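PDB 2AWA: beta sliding clamp from Streptococcus pneumoniae, which probably tethers DNA polymerases and other proteins to DNA by closing a ring-shaped head-to-tail homodimer around the duplex, giving them processivity. Local coordinates for residues K155-E160 with S198-T203; S182-L187 with S208-V213; T274-N279 with D330-E335; K357-F362 with V372-D377. All blocks are in the same frame, centred on the assembly; numbering follows the deposited sequence.

Contact 1: residues K155-E160 with S198-T203; sequences KKIINE and SQKKLT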
loop_
_atom_site.group_PDB
_atom_site.type_symbol
_atom_site.label_atom_id
_atom_site.label_comp_id
_atom_site.label_asym_id
_atom_site.label_seq_id
_atom_site.Cartn_x
_atom_site.Cartn_y
_atom_site.Cartn_z
ATOM N N LYS B 155 13.527 -21.194 5.602
ATOM C CA LYS B 155 13.053 -20.031 4.824
ATOM C C LYS B 155 13.480 -20.133 3.362
ATOM O O LYS B 155 12.725 -19.732 2.465
ATOM C CB LYS B 155 13.578 -18.705 5.395
ATOM C CG LYS B 155 13.044 -18.345 6.795
ATOM C CD LYS B 155 13.429 -16.931 7.173
ATOM C CE LYS B 155 12.865 -16.492 8.507
ATOM N NZ LYS B 155 12.669 -15.011 8.519
ATOM N N LYS B 156 14.680 -20.675 3.125
ATOM C CA LYS B 156 15.184 -20.862 1.775
ATOM C C LYS B 156 14.398 -21.963 1.042
ATOM O O LYS B 156 14.004 -21.789 -0.103
ATOM C CB LYS B 156 16.683 -21.156 1.777
ATOM C CG LYS B 156 17.261 -21.140 0.380
ATOM C CD LYS B 156 18.791 -21.074 0.323
ATOM C CE LYS B 156 19.275 -21.592 -1.055
ATOM N NZ LYS B 156 20.546 -20.995 -1.554
ATOM N N ILE B 157 14.156 -23.086 1.701
ATOM C CA ILE B 157 13.282 -24.110 1.137
ATOM C C ILE B 157 11.885 -23.566 0.828
ATOM O O ILE B 157 11.316 -23.846 -0.207
ATOM C CB ILE B 157 13.152 -25.286 2.101
ATOM C CG1 ILE B 157 14.332 -26.224 1.924
ATOM C CG2 ILE B 157 11.854 -26.063 1.864
ATOM C CD1 ILE B 157 14.418 -27.282 3.020
ATOM N N ILE B 158 11.339 -22.794 1.755
ATOM C CA ILE B 158 10.020 -22.244 1.589
ATOM C C ILE B 158 9.981 -21.345 0.376
ATOM O O ILE B 158 9.118 -21.515 -0.457
ATOM C CB ILE B 158 9.531 -21.530 2.853
ATOM C CG1 ILE B 158 9.317 -22.555 3.968
ATOM C CG2 ILE B 158 8.224 -20.839 2.592
ATOM C CD1 ILE B 158 9.240 -21.970 5.374
ATOM N N ASN B 159 10.928 -20.428 0.229
ATOM C CA ASN B 159 10.913 -19.531 -0.942
ATOM C C ASN B 159 11.170 -20.246 -2.262
ATOM O O ASN B 159 10.698 -19.799 -3.329
ATOM C CB ASN B 159 11.915 -18.391 -0.780
ATOM C CG ASN B 159 11.371 -17.279 0.035
ATOM O OD1 ASN B 159 10.213 -16.876 -0.143
ATOM N ND2 ASN B 159 12.181 -16.776 0.968
ATOM N N GLU B 160 11.923 -21.344 -2.195
ATOM C CA GLU B 160 12.148 -22.145 -3.383
ATOM C C GLU B 160 10.994 -23.095 -3.791
ATOM O O GLU B 160 10.963 -23.529 -4.923
ATOM C CB GLU B 160 13.448 -22.895 -3.251
ATOM C CG GLU B 160 14.645 -21.971 -3.435
ATOM C CD GLU B 160 15.979 -22.620 -3.058
ATOM O OE1 GLU B 160 15.964 -23.691 -2.380
ATOM O OE2 GLU B 160 17.026 -22.040 -3.453
ATOM N N SER B 198 8.181 -27.659 -8.220
ATOM C CA SER B 198 9.441 -27.270 -7.616
ATOM C C SER B 198 9.981 -28.296 -6.618
ATOM O O SER B 198 9.279 -28.786 -5.750
ATOM C CB SER B 198 9.287 -25.924 -6.925
ATOM O OG SER B 198 10.563 -25.376 -6.717
ATOM N N GLN B 199 11.265 -28.578 -6.734
ATOM C CA GLN B 199 11.889 -29.575 -5.911
ATOM C C GLN B 199 13.253 -29.092 -5.443
ATOM O O GLN B 199 14.087 -28.681 -6.259
ATOM C CB GLN B 199 12.045 -30.860 -6.701
ATOM C CG GLN B 199 12.606 -31.977 -5.868
ATOM C CD GLN B 199 12.731 -33.243 -6.647
ATOM O OE1 GLN B 199 11.928 -34.161 -6.496
ATOM N NE2 GLN B 199 13.730 -33.295 -7.511
ATOM N N LYS B 200 13.466 -29.157 -4.131
ATOM C CA LYS B 200 14.737 -28.813 -3.526
ATOM C C LYS B 200 15.173 -29.983 -2.650
ATOM O O LYS B 200 14.381 -30.503 -1.872
ATOM C CB LYS B 200 14.580 -27.537 -2.695
ATOM C CG LYS B 200 15.804 -27.111 -1.880
ATOM C CD LYS B 200 17.013 -26.811 -2.759
ATOM C CE LYS B 200 18.228 -26.342 -1.927
ATOM N NZ LYS B 200 17.934 -25.110 -1.099
ATOM N N LYS B 201 16.437 -30.375 -2.777
ATOM C CA LYS B 201 17.010 -31.480 -2.016
ATOM C C LYS B 201 18.270 -31.030 -1.253
ATOM O O LYS B 201 19.126 -30.358 -1.810
ATOM C CB LYS B 201 17.404 -32.603 -2.963
ATOM C CG LYS B 201 16.290 -33.361 -3.678
ATOM C CD LYS B 201 16.964 -34.454 -4.538
ATOM C CE LYS B 201 16.027 -35.549 -5.026
ATOM N NZ LYS B 201 16.798 -36.807 -5.415
ATOM N N LEU B 202 18.375 -31.411 0.017
ATOM C CA LEU B 202 19.558 -31.147 0.840
ATOM C C LEU B 202 20.025 -32.429 1.463
ATOM O O LEU B 202 19.251 -33.375 1.559
ATOM C CB LEU B 202 19.209 -30.258 2.015
ATOM C CG LEU B 202 18.794 -28.846 1.704
ATOM C CD1 LEU B 202 18.256 -28.241 2.987
ATOM C CD2 LEU B 202 19.982 -28.054 1.141
ATOM N N THR B 203 21.273 -32.421 1.935
ATOM C CA THR B 203 21.745 -33.402 2.893
ATOM C C THR B 203 21.946 -32.712 4.238
ATOM O O THR B 203 22.695 -31.746 4.334
ATOM C CB THR B 203 23.052 -34.026 2.448
ATOM O OG1 THR B 203 22.865 -34.632 1.164
ATOM C CG2 THR B 203 23.500 -35.077 3.443
#
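Ile157 and Lys200 have the nearest CA atoms, 6.8 Å apart, where helix segment 155-160 runs over strand segment 198-203 with an axis separation of 8.8 Å and nearly opposed directions (157°). The main polar grip is a salt bridge: Lys200 NZ donates to Glu160 OE1 at 2.7 Å, on the syn lone pair of that oxygen. The lysine reaches it by bending twice, at chi2 (61°) and chi4 (-58°), which curls its methylenes round the same oxygen and leaves Lys200 CD 3.3 Å from Glu160 OE1. Near the end of helix 151-161, Ser198 OG donates to the backbone oxygen Glu160 O at 2.6 Å, so Glu160 is held through main chain and side chain alike. The apolar part follows: Ile157 passes Lys200 at about a right angle and ends with its CD1 4.0 Å from Leu202 CD1. These contacts seat the helix on a face of the sheet within the central domain. Glu160 and, more weakly through a long ion pair, Glu378 would probably stabilise the charge on Lys200, against the opposing effects of burial and of Lys156 NZ, 4.9 Å from Lys200 NZ.

Contact 2: residues S182-L187 with S208-V213; sequences SQHKEL and SDDFDV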
loop_
_atom_site.group_PDB
_atom_site.type_symbol
_atom_site.label_atom_id
_atom_site.label_comp_id
_atom_site.label_asym_id
_atom_site.label_seq_id
_atom_site.Cartn_x
_atom_site.Cartn_y
_atom_site.Cartn_z
ATOM N N SER B 182 14.686 -39.140 4.092
ATOM C CA SER B 182 15.040 -40.549 3.939
ATOM C C SER B 182 16.513 -40.755 4.276
ATOM O O SER B 182 17.304 -39.811 4.225
ATOM C CB SER B 182 14.753 -41.034 2.523
ATOM O OG SER B 182 15.549 -40.346 1.578
ATOM N N GLN B 183 16.861 -41.986 4.644
ATOM C CA GLN B 183 18.246 -42.372 4.924
ATOM C C GLN B 183 18.854 -41.469 5.985
ATOM O O GLN B 183 20.021 -41.077 5.909
ATOM C CB GLN B 183 19.080 -42.353 3.639
ATOM C CG GLN B 183 18.536 -43.267 2.527
ATOM C CD GLN B 183 18.747 -42.680 1.138
ATOM O OE1 GLN B 183 17.817 -42.128 0.521
ATOM N NE2 GLN B 183 19.981 -42.779 0.646
ATOM N N HIS B 184 18.021 -41.126 6.963
ATOM C CA HIS B 184 18.392 -40.309 8.114
ATOM C C HIS B 184 18.942 -38.896 7.829
ATOM O O HIS B 184 18.948 -38.069 8.728
ATOM C CB HIS B 184 19.319 -41.109 9.019
ATOM C CG HIS B 184 18.708 -42.390 9.506
ATOM N ND1 HIS B 184 18.164 -42.528 10.766
ATOM C CD2 HIS B 184 18.529 -43.584 8.888
ATOM C CE1 HIS B 184 17.690 -43.754 10.908
ATOM N NE2 HIS B 184 17.899 -44.415 9.783
ATOM N N LYS B 185 19.367 -38.608 6.597
ATOM C CA LYS B 185 19.899 -37.280 6.246
ATOM C C LYS B 185 19.468 -36.689 4.891
ATOM O O LYS B 185 19.837 -35.558 4.597
ATOM C CB LYS B 185 21.435 -37.293 6.310
ATOM C CG LYS B 185 22.117 -38.330 5.413
ATOM N N GLU B 186 18.716 -37.418 4.065
ATOM C CA GLU B 186 18.326 -36.894 2.730
ATOM C C GLU B 186 16.961 -36.222 2.759
ATOM O O GLU B 186 15.950 -36.891 2.857
ATOM C CB GLU B 186 18.335 -38.004 1.667
ATOM C CG GLU B 186 19.710 -38.659 1.451
ATOM C CD GLU B 186 20.786 -37.663 0.998
ATOM O OE1 GLU B 186 20.443 -36.722 0.230
ATOM O OE2 GLU B 186 21.966 -37.826 1.413
ATOM N N LEU B 187 16.939 -34.899 2.662
ATOM C CA LEU B 187 15.706 -34.138 2.759
ATOM C C LEU B 187 15.218 -33.693 1.395
ATOM O O LEU B 187 15.916 -32.961 0.712
ATOM C CB LEU B 187 15.924 -32.898 3.616
ATOM C CG LEU B 187 14.633 -32.172 3.986
ATOM C CD1 LEU B 187 13.874 -32.977 5.030
ATOM C CD2 LEU B 187 14.939 -30.781 4.502
ATOM N N SER B 208 18.907 -37.625 11.507
ATOM C CA SER B 208 17.642 -37.498 12.224
ATOM C C SER B 208 16.720 -38.649 11.825
ATOM O O SER B 208 16.935 -39.317 10.810
ATOM C CB SER B 208 17.011 -36.133 11.901
ATOM O OG SER B 208 15.764 -35.913 12.554
ATOM N N ASP B 209 15.700 -38.895 12.640
ATOM C CA ASP B 209 14.709 -39.928 12.336
ATOM C C ASP B 209 13.861 -39.514 11.132
ATOM O O ASP B 209 13.506 -38.335 10.990
ATOM C CB ASP B 209 13.819 -40.188 13.555
ATOM N N ASP B 210 13.549 -40.477 10.268
ATOM C CA ASP B 210 12.810 -40.202 9.017
ATOM C C ASP B 210 11.368 -39.726 9.222
ATOM O O ASP B 210 10.721 -40.101 10.177
ATOM C CB ASP B 210 12.797 -41.437 8.101
ATOM C CG ASP B 210 14.156 -41.705 7.443
ATOM O OD1 ASP B 210 15.039 -40.814 7.483
ATOM O OD2 ASP B 210 14.337 -42.815 6.875
ATOM N N PHE B 211 10.876 -38.887 8.306
ATOM C CA PHE B 211 9.475 -38.477 8.321
ATOM C C PHE B 211 8.977 -38.259 6.914
ATOM O O PHE B 211 9.765 -38.221 5.970
ATOM C CB PHE B 211 9.280 -37.209 9.144
ATOM C CG PHE B 211 10.169 -36.097 8.736
ATOM C CD1 PHE B 211 9.819 -35.252 7.684
ATOM C CD2 PHE B 211 11.367 -35.885 9.382
ATOM C CE1 PHE B 211 10.667 -34.218 7.304
ATOM C CE2 PHE B 211 12.218 -34.846 8.989
ATOM C CZ PHE B 211 11.867 -34.024 7.955
ATOM N N ASP B 212 7.662 -38.103 6.787
ATOM C CA ASP B 212 7.026 -37.871 5.496
ATOM C C ASP B 212 5.751 -37.084 5.758
ATOM O O ASP B 212 4.763 -37.633 6.199
ATOM C CB ASP B 212 6.726 -39.221 4.817
ATOM C CG ASP B 212 6.319 -39.079 3.344
ATOM O OD1 ASP B 212 5.641 -38.096 2.979
ATOM O OD2 ASP B 212 6.683 -39.978 2.547
ATOM N N VAL B 213 5.782 -35.786 5.511
ATOM C CA VAL B 213 4.650 -34.929 5.846
ATOM C C VAL B 213 4.303 -34.002 4.690
ATOM O O VAL B 213 5.096 -33.805 3.768
ATOM C CB VAL B 213 4.924 -34.112 7.131
ATOM C CG1 VAL B 213 5.168 -35.056 8.323
ATOM C CG2 VAL B 213 6.118 -33.198 6.958
#
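Asp210 reaches across to the turn formed by Ser182, Gln183 and His184, and its side chain can be traced atom by atom. CB stands off from the turn and serves to aim the carboxylate, with CG set anti to the carbonyl carbon (chi1 -73°). CG then comes close to the backbone at the start of the turn, 3.8 Å from Ser182 CA. At the tip, OD1 accepts a hydrogen bond from His184 N at 3.0 Å through its syn lone pair, although the bond is bent, with 139° at the hydrogen. The second oxygen, Asp210 OD2, lies 3.5 Å from Gln183 N. The turn joins strands 176-182 and 186-192 as a tight beta hairpin in which Gln183 and His184 both have positive phi, and a classic beta bulge follows, Lys185 and Glu186 both facing Ser182. The carbonyl of His184 is tied as well: Ser208 N donates to His184 O at 2.8 Å, lying in the carbonyl plane. The return approach is softer, a CA-H...O contact from His184 CA to Ser208 O at 3.2 Å, with His184 CB also close to that oxygen. Deeper in, Leu187 CD1 packs on Phe211 CZ at 3.7 Å. The Phe211 ring leaves its backbone between N and the carbonyl carbon (chi1 53°), which swings it back to meet the leucine, and it also stacks with Phe238 and touches Leu181 and Leu147.

Contact 3: residues T274-N279 with D330-E335; sequences TTITFN and DQVTGE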
loop_
_atom_site.group_PDB
_atom_site.type_symbol
_atom_site.label_atom_id
_atom_site.label_comp_id
_atom_site.label_asym_id
_atom_site.label_seq_id
_atom_site.Cartn_x
_atom_site.Cartn_y
_atom_site.Cartn_z
ATOM N N THR B 274 17.179 -29.831 -26.520
ATOM C CA THR B 274 17.562 -28.432 -26.545
ATOM C C THR B 274 17.852 -27.972 -25.127
ATOM O O THR B 274 17.126 -28.330 -24.204
ATOM C CB THR B 274 16.409 -27.576 -27.104
ATOM O OG1 THR B 274 16.175 -27.927 -28.465
ATOM C CG2 THR B 274 16.730 -26.093 -27.027
ATOM N N THR B 275 18.913 -27.191 -24.956
ATOM C CA THR B 275 19.102 -26.425 -23.731
ATOM C C THR B 275 19.404 -24.951 -24.069
ATOM O O THR B 275 19.888 -24.642 -25.163
ATOM C CB THR B 275 20.214 -26.987 -22.864
ATOM O OG1 THR B 275 21.477 -26.617 -23.421
ATOM C CG2 THR B 275 20.107 -28.506 -22.753
ATOM N N ILE B 276 19.084 -24.052 -23.142
ATOM C CA ILE B 276 19.427 -22.646 -23.269
ATOM C C ILE B 276 19.874 -22.114 -21.920
ATOM O O ILE B 276 19.281 -22.436 -20.894
ATOM C CB ILE B 276 18.244 -21.802 -23.725
ATOM C CG1 ILE B 276 17.706 -22.327 -25.049
ATOM C CG2 ILE B 276 18.694 -20.370 -23.908
ATOM C CD1 ILE B 276 16.407 -21.712 -25.476
ATOM N N THR B 277 20.908 -21.283 -21.911
ATOM C CA THR B 277 21.393 -20.740 -20.659
ATOM C C THR B 277 21.267 -19.226 -20.672
ATOM O O THR B 277 21.854 -18.533 -21.505
ATOM C CB THR B 277 22.812 -21.227 -20.347
ATOM O OG1 THR B 277 22.819 -22.664 -20.344
ATOM C CG2 THR B 277 23.236 -20.756 -18.978
ATOM N N PHE B 278 20.471 -18.728 -19.739
ATOM C CA PHE B 278 20.021 -17.353 -19.761
ATOM C C PHE B 278 20.523 -16.608 -18.560
ATOM O O PHE B 278 20.751 -17.202 -17.510
ATOM C CB PHE B 278 18.516 -17.305 -19.642
ATOM C CG PHE B 278 17.767 -17.645 -20.883
ATOM C CD1 PHE B 278 17.562 -16.685 -21.874
ATOM C CD2 PHE B 278 17.138 -18.887 -21.006
ATOM C CE1 PHE B 278 16.783 -16.985 -23.021
ATOM C CE2 PHE B 278 16.369 -19.190 -22.127
ATOM C CZ PHE B 278 16.206 -18.244 -23.142
ATOM N N ASN B 279 20.657 -15.297 -18.714
ATOM C CA ASN B 279 20.742 -14.391 -17.584
ATOM C C ASN B 279 19.336 -14.290 -16.945
ATOM O O ASN B 279 18.336 -13.961 -17.628
ATOM C CB ASN B 279 21.245 -13.011 -18.024
ATOM C CG ASN B 279 21.284 -12.023 -16.880
ATOM O OD1 ASN B 279 20.296 -11.361 -16.596
ATOM N ND2 ASN B 279 22.423 -11.936 -16.197
ATOM N N ASP B 330 23.488 -16.701 -23.045
ATOM C CA ASP B 330 24.848 -17.165 -22.811
ATOM C C ASP B 330 25.155 -18.306 -23.783
ATOM O O ASP B 330 26.227 -18.345 -24.365
ATOM C CB ASP B 330 25.028 -17.612 -21.341
ATOM C CG ASP B 330 26.444 -18.106 -21.028
ATOM O OD1 ASP B 330 27.414 -17.358 -21.284
ATOM O OD2 ASP B 330 26.598 -19.243 -20.507
ATOM N N GLN B 331 24.205 -19.207 -23.994
ATOM C CA GLN B 331 24.472 -20.440 -24.745
ATOM C C GLN B 331 23.196 -21.107 -25.237
ATOM O O GLN B 331 22.238 -21.216 -24.482
ATOM C CB GLN B 331 25.224 -21.433 -23.849
ATOM C CG GLN B 331 25.527 -22.773 -24.523
ATOM C CD GLN B 331 26.516 -23.627 -23.739
ATOM O OE1 GLN B 331 27.700 -23.680 -24.071
ATOM N NE2 GLN B 331 26.032 -24.299 -22.694
ATOM N N VAL B 332 23.185 -21.561 -26.486
ATOM C CA VAL B 332 22.089 -22.383 -26.988
ATOM C C VAL B 332 22.652 -23.632 -27.617
ATOM O O VAL B 332 23.473 -23.543 -28.523
ATOM C CB VAL B 332 21.263 -21.664 -28.050
ATOM C CG1 VAL B 332 20.157 -22.576 -28.576
ATOM C CG2 VAL B 332 20.678 -20.392 -27.484
ATOM N N THR B 333 22.220 -24.790 -27.130
ATOM C CA THR B 333 22.609 -26.068 -27.704
ATOM C C THR B 333 21.380 -26.807 -28.179
ATOM O O THR B 333 20.262 -26.523 -27.752
ATOM C CB THR B 333 23.279 -27.003 -26.672
ATOM O OG1 THR B 333 22.339 -27.319 -25.639
ATOM C CG2 THR B 333 24.540 -26.383 -26.073
ATOM N N GLY B 334 21.606 -27.788 -29.040
ATOM C CA GLY B 334 20.566 -28.718 -29.431
ATOM C C GLY B 334 19.884 -28.264 -30.691
ATOM O O GLY B 334 20.494 -27.605 -31.525
ATOM N N GLU B 335 18.609 -28.595 -30.822
ATOM C CA GLU B 335 17.908 -28.363 -32.069
ATOM C C GLU B 335 16.898 -27.253 -31.930
ATOM O O GLU B 335 16.608 -26.792 -30.835
ATOM C CB GLU B 335 17.269 -29.652 -32.591
ATOM C CG GLU B 335 16.383 -30.395 -31.604
ATOM C CD GLU B 335 15.889 -31.726 -32.165
ATOM O OE1 GLU B 335 16.533 -32.257 -33.115
ATOM O OE2 GLU B 335 14.857 -32.233 -31.649
HETATM O O HOH W 1 23.070 -23.978 -22.735
#
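Thr275 and Thr333 face each other with their hydroxyls 2.5 Å apart, OG1 to OG1, a hydrogen bond in which either could be the donor and whose exact shortness is doubtful at this resolution. Both hydroxyls sit between backbone N and carbonyl carbon (chi1 77° and 63°), the rotation that turns them toward one another. A water extends this polar face: it lies 2.7 Å from Thr277 OG1, accepts from Gln331 NE2, and bonds to Thr275 OG1 as well. On the other face Ile276 and Val332 lie side by side, Ile276 CG2 being 4.1 Å from Val332 CG2. Two hydrogen-bonded antiparallel pairs, Thr275 with Thr333 and Thr277 with Gln331, set this alternation, and strand 331-334 forms an outer edge of the nine-stranded sheet. A classic beta bulge lies at Asp330 and Gln331, which both face Thr277, with Asp330 N donating to Thr277 O at 2.9 Å and Gln331 N adding a weak bond. At the opposite end Thr274 OG1 donates to Glu335 O at 2.7 Å. Further out, Thr359 OG1 of the next strand bonds Thr277 OG1 and, with the water, would restrain its rotation, while Val311 and Ile306 cover the Ile276-Val332 face.

Contact 4: residues K357-F362 with V372-D377; sequences KVTISF and VPADTD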
loop_
_atom_site.group_PDB
_atom_site.type_symbol
_atom_site.label_atom_id
_atom_site.label_comp_id
_atom_site.label_asym_id
_atom_site.label_seq_id
_atom_site.Cartn_x
_atom_site.Cartn_y
_atom_site.Cartn_z
ATOM N N LYS B 357 22.535 -16.954 -13.411
ATOM C CA LYS B 357 22.200 -17.592 -14.669
ATOM C C LYS B 357 21.310 -18.793 -14.450
ATOM O O LYS B 357 21.256 -19.335 -13.350
ATOM C CB LYS B 357 23.469 -18.005 -15.424
ATOM C CG LYS B 357 23.925 -17.009 -16.484
ATOM C CD LYS B 357 25.329 -17.338 -17.049
ATOM C CE LYS B 357 26.425 -16.446 -16.441
ATOM N NZ LYS B 357 27.744 -16.586 -17.128
ATOM N N VAL B 358 20.580 -19.164 -15.502
ATOM C CA VAL B 358 19.631 -20.270 -15.443
ATOM C C VAL B 358 19.751 -21.134 -16.688
ATOM O O VAL B 358 19.768 -20.633 -17.812
ATOM C CB VAL B 358 18.163 -19.784 -15.274
ATOM C CG1 VAL B 358 17.701 -18.925 -16.459
ATOM C CG2 VAL B 358 17.213 -20.966 -15.078
ATOM N N THR B 359 19.858 -22.438 -16.478
ATOM C CA THR B 359 19.817 -23.362 -17.592
ATOM C C THR B 359 18.448 -24.001 -17.708
ATOM O O THR B 359 18.008 -24.676 -16.792
ATOM C CB THR B 359 20.863 -24.423 -17.437
ATOM O OG1 THR B 359 22.137 -23.789 -17.535
ATOM C CG2 THR B 359 20.735 -25.457 -18.536
ATOM N N ILE B 360 17.794 -23.787 -18.846
ATOM C CA ILE B 360 16.502 -24.402 -19.148
ATOM C C ILE B 360 16.664 -25.476 -20.212
ATOM O O ILE B 360 17.266 -25.241 -21.237
ATOM C CB ILE B 360 15.489 -23.362 -19.670
ATOM C CG1 ILE B 360 15.448 -22.140 -18.754
ATOM C CG2 ILE B 360 14.106 -23.977 -19.771
ATOM C CD1 ILE B 360 14.495 -21.029 -19.245
ATOM N N SER B 361 16.093 -26.647 -19.974
ATOM C CA SER B 361 16.273 -27.785 -20.857
ATOM C C SER B 361 14.929 -28.311 -21.326
ATOM O O SER B 361 13.995 -28.426 -20.532
ATOM C CB SER B 361 17.040 -28.879 -20.129
ATOM O OG SER B 361 18.212 -28.350 -19.557
ATOM N N PHE B 362 14.849 -28.661 -22.606
ATOM C CA PHE B 362 13.581 -28.952 -23.253
ATOM C C PHE B 362 13.602 -30.307 -23.926
ATOM O O PHE B 362 14.663 -30.851 -24.211
ATOM C CB PHE B 362 13.306 -27.947 -24.368
ATOM C CG PHE B 362 13.185 -26.535 -23.926
ATOM C CD1 PHE B 362 11.995 -26.051 -23.438
ATOM C CD2 PHE B 362 14.235 -25.657 -24.088
ATOM C CE1 PHE B 362 11.866 -24.715 -23.088
ATOM C CE2 PHE B 362 14.110 -24.341 -23.735
ATOM C CZ PHE B 362 12.924 -23.871 -23.231
ATOM N N VAL B 372 17.118 -25.141 -13.972
ATOM C CA VAL B 372 18.038 -25.210 -12.826
ATOM C C VAL B 372 18.914 -23.963 -12.782
ATOM O O VAL B 372 19.138 -23.323 -13.809
ATOM C CB VAL B 372 18.987 -26.451 -12.887
ATOM C CG1 VAL B 372 18.189 -27.747 -12.958
ATOM C CG2 VAL B 372 19.917 -26.358 -14.073
ATOM N N PRO B 373 19.411 -23.615 -11.592
ATOM C CA PRO B 373 20.432 -22.587 -11.550
ATOM C C PRO B 373 21.712 -23.100 -12.181
ATOM O O PRO B 373 22.130 -24.237 -11.925
ATOM C CB PRO B 373 20.617 -22.303 -10.055
ATOM C CG PRO B 373 20.031 -23.449 -9.346
ATOM C CD PRO B 373 19.051 -24.111 -10.258
ATOM N N ALA B 374 22.310 -22.259 -13.019
ATOM C CA ALA B 374 23.513 -22.628 -13.755
ATOM C C ALA B 374 24.762 -22.431 -12.907
ATOM O O ALA B 374 24.861 -21.467 -12.127
ATOM C CB ALA B 374 23.614 -21.821 -15.035
ATOM N N ASP B 375 25.708 -23.354 -13.086
ATOM C CA ASP B 375 27.022 -23.305 -12.440
ATOM C C ASP B 375 26.921 -23.314 -10.902
ATOM O O ASP B 375 27.412 -22.401 -10.239
ATOM C CB ASP B 375 27.817 -22.085 -12.951
ATOM N N THR B 376 26.296 -24.349 -10.341
ATOM C CA THR B 376 26.048 -24.404 -8.894
ATOM C C THR B 376 25.938 -25.833 -8.336
ATOM O O THR B 376 25.500 -26.754 -9.035
ATOM C CB THR B 376 24.760 -23.632 -8.548
ATOM O OG1 THR B 376 24.628 -23.508 -7.128
ATOM C CG2 THR B 376 23.540 -24.346 -9.095
ATOM N N ASP B 377 26.324 -25.996 -7.065
ATOM C CA ASP B 377 26.194 -27.283 -6.343
ATOM C C ASP B 377 24.731 -27.635 -6.019
ATOM O O ASP B 377 24.383 -28.802 -5.856
ATOM C CB ASP B 377 27.016 -27.257 -5.045
#
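Thr359 and Val372 exchange both backbone hydrogen bonds, Thr359 N to Val372 O at 2.9 Å and Val372 N to Thr359 O at 3.0 Å, which defines a hydrogen-bonded antiparallel pair in the beta hairpin of strands 357-362 and 369-373. A third bond follows one residue beyond Pro373: Ala374 N donates to Lys357 O at 3.1 Å. It is straight at the hydrogen (175°), yet the donor stands well above the carbonyl plane, 52° out of it. Ser355 OG also donates to Lys357 O, so two partners grip this oxygen. Between these bonds Val358 lies opposite Pro373 in a non-hydrogen-bonded pair whose side chains diverge, a position in which the missing N-H of proline costs the pairing nothing. Packing outward, Ala374 turns its CB toward the first strand and fits between two residues there, 3.5 Å from Thr359 OG1 and, on its other contact, 3.8 Å from Lys357 CB. The hydroxyl is already engaged by Thr277 OG1 on the neighbouring strand, to which the Thr359 rotation directs it (chi1 -66°, OG1 anti to the carbonyl carbon). Val372 shares the face with Thr359 and presents a methyl, its CG2 lying 4.0 Å from Thr359 CB. Val358 projects away from that face, toward Phe278 and Leu353, but one of its branches still leans back across the strand gap: Val358 CG2 comes to 3.3 Å from Val372 O.

All four contacts touch one nine-stranded antiparallel sheet that spans the central and C-terminal domains. Contact 1 is the buried one, a helix laid on the sheet and held by charge and hydroxyl; contact 2 lies at the surface, where a carboxylate and peptide groups tie a turn to the approach of an edge strand. They meet through Leu202 O and Leu187 N and cross along the chain. Contacts 3 and 4, both partly buried, are strand pairings ruled by backbone bonds, and they share a border between strands 274-279 and 357-362, their centres about 10 Å apart. Contacts 2 and 3 occupy opposite ends of the sheet, with centres about 36 Å apart.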